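Local structure of coiled-coil and C2 domain-containing protein 1-like (Drosophila melanogaster, 6EI6) at residues 138-143 with 165-170; 195-200 with 208-213. The protein binds monophosphorylated phosphatidylinositols and regulates endosomal protein sorting through the ESCRT pathway, probably by preventing inappropriate polymerisation of the ESCRT-III component shrub. All coordinates share one frame; numbering follows the deposited sequence.

Both contacts belong to the C2 domain, the membrane-interacting part of the protein. After the N-terminal helices and strand 119-128, the chain runs through 138-143, on strand 140-145, passes strand 155-157 and returns at 165-170, where contact 1 closes a loop of 21 intervening residues and brings the approach to strand 171-176 against strand 140-145. Contact 1 has closed before contact 2 opens, so the two lie in series and neither nest nor cross; 195-200 and 208-213 form a hairpin across seven residues. Strands 140-145 and 192-199 are neighbours in one sheet, and probable hydrogen bonds join the contacts there, Asp139 O to Arg200 N and Tyr141 O to Tyr198 N.

Contact 1 (138-143 with 165-170); sequences VDTYVR and SSPDYD. With SO4 (sulfate ion), chain D.
Ser165 opens the contact through its backbone: Val138 CG1 lies 3.8 Å from Ser165 N, while the serine CB points away from 138-143. Two residues on, the Pro167 ring turns back toward it, and its CG comes to 3.6 Å from Thr140 OG1. Tyr169 then supplies the largest share of the contact. Its ring is sandwiched, with Pro167 CB over one face and Val142 CG2 over the opposite one, both offset toward the rim; the methyl carbon sits 3.8 Å from the centroid of the Tyr169 ring, a CH-pi contact. With CG1 anti to the backbone N (chi1 -173°), CG2 is the branch of Val142 turned onto the ring. Thr140 O meets the Tyr169 ring at its edge, in plane, 3.7 Å from CE1. At the phenol end, Thr140 OG1 gives a weak hydrogen bond to Tyr169 OH over 3.0 Å. The stronger partner of that hydroxyl is Tyr130 OH, to which it is also hydrogen-bonded.

On the other side of the strand, Tyr141 CE2 lies over the centre of the Arg143 guanidinium, whose NH1 makes a weak hydrogen bond to a sulfate oxygen, O1, at 3.5 Å; Lys157 also holds this ion, probably from the crystallisation liquor. In the C2 sandwich, Tyr169 and Val142 both pack on Val124 of strand 119-128 in the facing sheet, while strands 155-157 and 192-199 flank strand 140-145.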
loop_
_atom_site.group_PDB
_atom_site.type_symbol
_atom_site.label_atom_id
_atom_site.label_comp_id
_atom_site.label_asym_id
_atom_site.label_seq_id
_atom_site.Cartn_x
_atom_site.Cartn_y
_atom_site.Cartn_z
ATOM N N VAL A 138 -21.690 5.333 23.026
ATOM C CA VAL A 138 -20.632 6.130 22.439
ATOM C C VAL A 138 -21.050 6.344 20.985
ATOM O O VAL A 138 -21.470 5.399 20.303
ATOM C CB VAL A 138 -19.263 5.445 22.594
ATOM C CG1 VAL A 138 -19.052 4.307 21.596
ATOM C CG2 VAL A 138 -18.150 6.467 22.565
ATOM N N ASP A 139 -21.115 7.607 20.571
ATOM C CA ASP A 139 -21.409 7.974 19.194
ATOM C C ASP A 139 -20.121 8.514 18.606
ATOM O O ASP A 139 -19.437 9.320 19.250
ATOM C CB ASP A 139 -22.520 9.025 19.088
ATOM C CG ASP A 139 -23.845 8.542 19.637
ATOM O OD1 ASP A 139 -24.098 7.319 19.604
ATOM O OD2 ASP A 139 -24.649 9.392 20.097
ATOM N N THR A 140 -19.781 8.068 17.398
ATOM C CA THR A 140 -18.469 8.362 16.845
ATOM C C THR A 140 -18.591 8.790 15.395
ATOM O O THR A 140 -19.551 8.461 14.696
ATOM C CB THR A 140 -17.529 7.161 16.959
ATOM O OG1 THR A 140 -18.275 5.967 16.711
ATOM C CG2 THR A 140 -16.945 7.083 18.349
ATOM N N TYR A 141 -17.597 9.558 14.967
ATOM C CA TYR A 141 -17.399 9.924 13.575
ATOM C C TYR A 141 -15.899 10.130 13.384
ATOM O O TYR A 141 -15.155 10.310 14.352
ATOM C CB TYR A 141 -18.225 11.167 13.198
ATOM C CG TYR A 141 -17.747 12.439 13.847
ATOM C CD1 TYR A 141 -18.181 12.804 15.120
ATOM C CD2 TYR A 141 -16.848 13.269 13.199
ATOM C CE1 TYR A 141 -17.729 13.963 15.725
ATOM C CE2 TYR A 141 -16.390 14.425 13.799
ATOM C CZ TYR A 141 -16.836 14.767 15.066
ATOM O OH TYR A 141 -16.366 15.923 15.654
ATOM N N VAL A 142 -15.448 10.074 12.131
ATOM C CA VAL A 142 -14.024 10.125 11.808
ATOM C C VAL A 142 -13.784 11.272 10.835
ATOM O O VAL A 142 -14.477 11.379 9.821
ATOM C CB VAL A 142 -13.532 8.786 11.215
ATOM C CG1 VAL A 142 -12.023 8.788 11.054
ATOM C CG2 VAL A 142 -13.987 7.613 12.065
ATOM N N ARG A 143 -12.823 12.132 11.156
ATOM C CA ARG A 143 -12.354 13.165 10.247
ATOM C C ARG A 143 -11.154 12.665 9.458
ATOM O O ARG A 143 -10.269 12.001 10.007
ATOM C CB ARG A 143 -11.935 14.418 11.007
ATOM C CG ARG A 143 -13.017 15.056 11.830
ATOM C CD ARG A 143 -12.587 16.462 12.271
ATOM N NE ARG A 143 -13.656 17.155 12.980
ATOM C CZ ARG A 143 -14.756 17.640 12.402
ATOM N NH1 ARG A 143 -14.954 17.510 11.088
ATOM N NH2 ARG A 143 -15.670 18.254 13.148
ATOM N N SER A 165 -19.226 0.671 20.443
ATOM C CA SER A 165 -17.774 0.767 20.592
ATOM C C SER A 165 -17.017 0.275 19.357
ATOM O O SER A 165 -15.813 0.525 19.241
ATOM C CB SER A 165 -17.338 -0.048 21.813
ATOM O OG SER A 165 -15.966 0.127 22.139
ATOM N N SER A 166 -17.686 -0.433 18.452
ATOM C CA SER A 166 -17.072 -1.006 17.253
ATOM C C SER A 166 -17.888 -0.564 16.046
ATOM O O SER A 166 -18.597 -1.365 15.424
ATOM C CB SER A 166 -16.992 -2.533 17.345
ATOM O OG SER A 166 -16.055 -2.944 18.338
ATOM N N PRO A 167 -17.825 0.726 15.707
ATOM C CA PRO A 167 -18.640 1.257 14.609
ATOM C C PRO A 167 -18.306 0.627 13.267
ATOM O O PRO A 167 -17.161 0.249 12.993
ATOM C CB PRO A 167 -18.277 2.745 14.592
ATOM C CG PRO A 167 -17.012 2.871 15.334
ATOM C CD PRO A 167 -17.025 1.778 16.357
ATOM N N ASP A 168 -19.307 0.597 12.398
ATOM C CA ASP A 168 -19.153 0.140 11.027
ATOM C C ASP A 168 -19.498 1.286 10.080
ATOM O O ASP A 168 -20.511 1.223 9.387
ATOM C CB ASP A 168 -20.030 -1.104 10.760
ATOM C CG ASP A 168 -19.340 -2.411 11.154
ATOM O OD1 ASP A 168 -19.974 -3.253 11.828
ATOM O OD2 ASP A 168 -18.163 -2.614 10.776
ATOM N N TYR A 169 -18.662 2.331 10.058
ATOM C CA TYR A 169 -18.663 3.269 8.934
ATOM C C TYR A 169 -18.348 2.527 7.644
ATOM O O TYR A 169 -17.557 1.591 7.624
ATOM C CB TYR A 169 -17.607 4.364 9.113
ATOM C CG TYR A 169 -17.291 4.797 10.534
ATOM C CD1 TYR A 169 -18.016 5.813 11.157
ATOM C CD2 TYR A 169 -16.243 4.219 11.239
ATOM C CE1 TYR A 169 -17.714 6.224 12.450
ATOM C CE2 TYR A 169 -15.942 4.622 12.529
ATOM C CZ TYR A 169 -16.678 5.622 13.128
ATOM O OH TYR A 169 -16.361 6.011 14.412
ATOM N N ASP A 170 -18.922 2.953 6.535
ATOM C CA ASP A 170 -18.537 2.319 5.278
ATOM C C ASP A 170 -18.576 3.379 4.205
ATOM O O ASP A 170 -19.312 3.279 3.230
ATOM C CB ASP A 170 -19.434 1.146 4.916
ATOM C CG ASP A 170 -19.070 -0.105 5.688
ATOM O OD1 ASP A 170 -17.874 -0.467 5.707
ATOM O OD2 ASP A 170 -19.972 -0.720 6.292
HETATM S S SO4 D . -17.393 20.969 10.597
HETATM O O1 SO4 D . -17.690 19.541 10.431
HETATM O O2 SO4 D . -16.334 21.363 9.657
HETATM O O3 SO4 D . -18.604 21.763 10.338
HETATM O O4 SO4 D . -16.946 21.210 11.971
#

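Contact 2 (195-200 with 208-213); sequences FEIYSR and TLIGTV
Backbone hydrogen bonds join Phe195 to Val213 and Ser199 to Thr208 in both directions, and between these pairs Ile197 N reaches Gly211 O at 2.8 Å. Ile197 O takes two donors: Ile210 N at 2.7 Å, on a bent path with an N-H...O angle of 137°, and Gly211 N at 3.4 Å, which is weak. CA-H...O contacts add to these, with Tyr198 CA 3.2 Å from Thr208 O. Ile210 and Gly211 both face Ile197, a classic beta bulge, which shifts the register by one in this antiparallel hairpin of a C2 sheet, with 208-216 its outermost strand within the chain.

Apolar contacts on the Phe195 and Ile197 face look into the sandwich. Ile210 CB touches Ile197 CG2 at 4.0 Å, the two side chains crossing at about a right angle, and Ile197 CD1 packs on Val213 CG2; Leu232 of strand 225-233 touches all three. On the other face, Leu209 CD1 sits over the Tyr198 ring, 4.0 Å from its centroid, a CH-pi contact reached with CG anti to the backbone N (chi1 -179°); the Tyr198 ring also meets that of Tyr141, their planes about 10° apart.

Among polar side chains, Tyr198 OH donates to Glu196 OE1 at 3.3 Å, approaching from above the carboxylate plane.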
loop_
_atom_site.group_PDB
_atom_site.type_symbol
_atom_site.label_atom_id
_atom_site.label_comp_id
_atom_site.label_asym_id
_atom_site.label_seq_id
_atom_site.Cartn_x
_atom_site.Cartn_y
_atom_site.Cartn_z
ATOM N N PHE A 195 -6.408 10.347 10.268
ATOM C CA PHE A 195 -7.762 9.972 10.671
ATOM C C PHE A 195 -7.957 10.335 12.136
ATOM O O PHE A 195 -7.256 9.805 13.001
ATOM C CB PHE A 195 -8.012 8.476 10.486
ATOM C CG PHE A 195 -7.912 8.020 9.077
ATOM C CD1 PHE A 195 -6.675 7.711 8.516
ATOM C CD2 PHE A 195 -9.050 7.912 8.294
ATOM C CE1 PHE A 195 -6.578 7.320 7.209
ATOM C CE2 PHE A 195 -8.961 7.502 6.984
ATOM C CZ PHE A 195 -7.715 7.204 6.437
ATOM N N GLU A 196 -8.927 11.195 12.429
ATOM C CA GLU A 196 -9.226 11.582 13.807
ATOM C C GLU A 196 -10.573 11.006 14.217
ATOM O O GLU A 196 -11.579 11.255 13.554
ATOM C CB GLU A 196 -9.192 13.097 13.962
ATOM C CG GLU A 196 -7.790 13.622 13.830
ATOM C CD GLU A 196 -7.727 15.128 13.793
ATOM O OE1 GLU A 196 -8.800 15.755 13.814
ATOM O OE2 GLU A 196 -6.607 15.688 13.738
ATOM N N ILE A 197 -10.584 10.212 15.282
ATOM C CA ILE A 197 -11.792 9.533 15.730
ATOM C C ILE A 197 -12.402 10.340 16.878
ATOM O O ILE A 197 -11.744 10.599 17.894
ATOM C CB ILE A 197 -11.502 8.087 16.147
ATOM C CG1 ILE A 197 -11.000 7.281 14.949
ATOM C CG2 ILE A 197 -12.763 7.441 16.673
ATOM C CD1 ILE A 197 -9.477 7.271 14.781
ATOM N N TYR A 198 -13.649 10.769 16.714
ATOM C CA TYR A 198 -14.278 11.667 17.673
ATOM C C TYR A 198 -15.539 11.040 18.243
ATOM O O TYR A 198 -16.313 10.407 17.510
ATOM C CB TYR A 198 -14.639 12.998 17.037
ATOM C CG TYR A 198 -13.503 13.982 16.901
ATOM C CD1 TYR A 198 -13.190 14.863 17.925
ATOM C CD2 TYR A 198 -12.770 14.065 15.733
ATOM C CE1 TYR A 198 -12.161 15.780 17.789
ATOM C CE2 TYR A 198 -11.750 14.987 15.596
ATOM C CZ TYR A 198 -11.452 15.832 16.624
ATOM O OH TYR A 198 -10.427 16.742 16.471
ATOM N N SER A 199 -15.739 11.215 19.554
ATOM C CA SER A 199 -17.029 10.920 20.176
ATOM C C SER A 199 -17.900 12.170 20.126
ATOM O O SER A 199 -17.397 13.294 20.274
ATOM C CB SER A 199 -16.867 10.456 21.625
ATOM O OG SER A 199 -16.494 11.542 22.455
ATOM N N ARG A 200 -19.203 11.972 19.897
ATOM C CA ARG A 200 -20.138 13.086 19.704
ATOM C C ARG A 200 -20.683 13.511 21.061
ATOM O O ARG A 200 -21.586 12.869 21.608
ATOM C CB ARG A 200 -21.266 12.692 18.758
ATOM C CG ARG A 200 -21.954 13.856 18.060
ATOM C CD ARG A 200 -23.375 14.062 18.590
ATOM N NE ARG A 200 -24.238 12.876 18.457
ATOM C CZ ARG A 200 -25.059 12.632 17.428
ATOM N NH1 ARG A 200 -25.155 13.497 16.412
ATOM N NH2 ARG A 200 -25.797 11.516 17.416
ATOM N N THR A 208 -15.230 14.847 21.737
ATOM C CA THR A 208 -13.987 14.364 22.326
ATOM C C THR A 208 -13.165 13.566 21.309
ATOM O O THR A 208 -13.668 12.622 20.684
ATOM C CB THR A 208 -14.274 13.505 23.560
ATOM O OG1 THR A 208 -15.164 14.210 24.442
ATOM C CG2 THR A 208 -12.973 13.203 24.288
ATOM N N LEU A 209 -11.901 13.954 21.150
ATOM C CA LEU A 209 -10.929 13.214 20.344
ATOM C C LEU A 209 -10.606 11.885 21.025
ATOM O O LEU A 209 -9.863 11.842 22.004
ATOM C CB LEU A 209 -9.673 14.054 20.149
ATOM C CG LEU A 209 -8.561 13.441 19.296
ATOM C CD1 LEU A 209 -9.090 13.027 17.905
ATOM C CD2 LEU A 209 -7.390 14.408 19.174
ATOM N N ILE A 210 -11.164 10.791 20.502
ATOM C CA ILE A 210 -10.887 9.456 21.030
ATOM C C ILE A 210 -9.467 8.998 20.690
ATOM O O ILE A 210 -8.787 8.376 21.519
ATOM C CB ILE A 210 -11.916 8.465 20.477
ATOM C CG1 ILE A 210 -13.316 8.868 20.905
ATOM C CG2 ILE A 210 -11.575 7.056 20.916
ATOM C CD1 ILE A 210 -14.316 7.822 20.578
ATOM N N GLY A 211 -9.019 9.238 19.460
ATOM C CA GLY A 211 -7.678 8.849 19.063
ATOM C C GLY A 211 -7.403 9.224 17.620
ATOM O O GLY A 211 -8.318 9.514 16.841
ATOM N N THR A 212 -6.117 9.203 17.282
ATOM C CA THR A 212 -5.626 9.532 15.955
ATOM C C THR A 212 -4.942 8.321 15.311
ATOM O O THR A 212 -4.342 7.479 15.997
ATOM C CB THR A 212 -4.674 10.734 16.019
ATOM O OG1 THR A 212 -5.400 11.872 16.504
ATOM C CG2 THR A 212 -4.142 11.082 14.632
ATOM N N VAL A 213 -5.067 8.232 13.981
ATOM C CA VAL A 213 -4.394 7.238 13.153
ATOM C C VAL A 213 -3.761 7.956 11.965
ATOM O O VAL A 213 -4.444 8.709 11.261
ATOM C CB VAL A 213 -5.374 6.161 12.658
ATOM C CG1 VAL A 213 -4.723 5.335 11.586
ATOM C CG2 VAL A 213 -5.871 5.289 13.812
#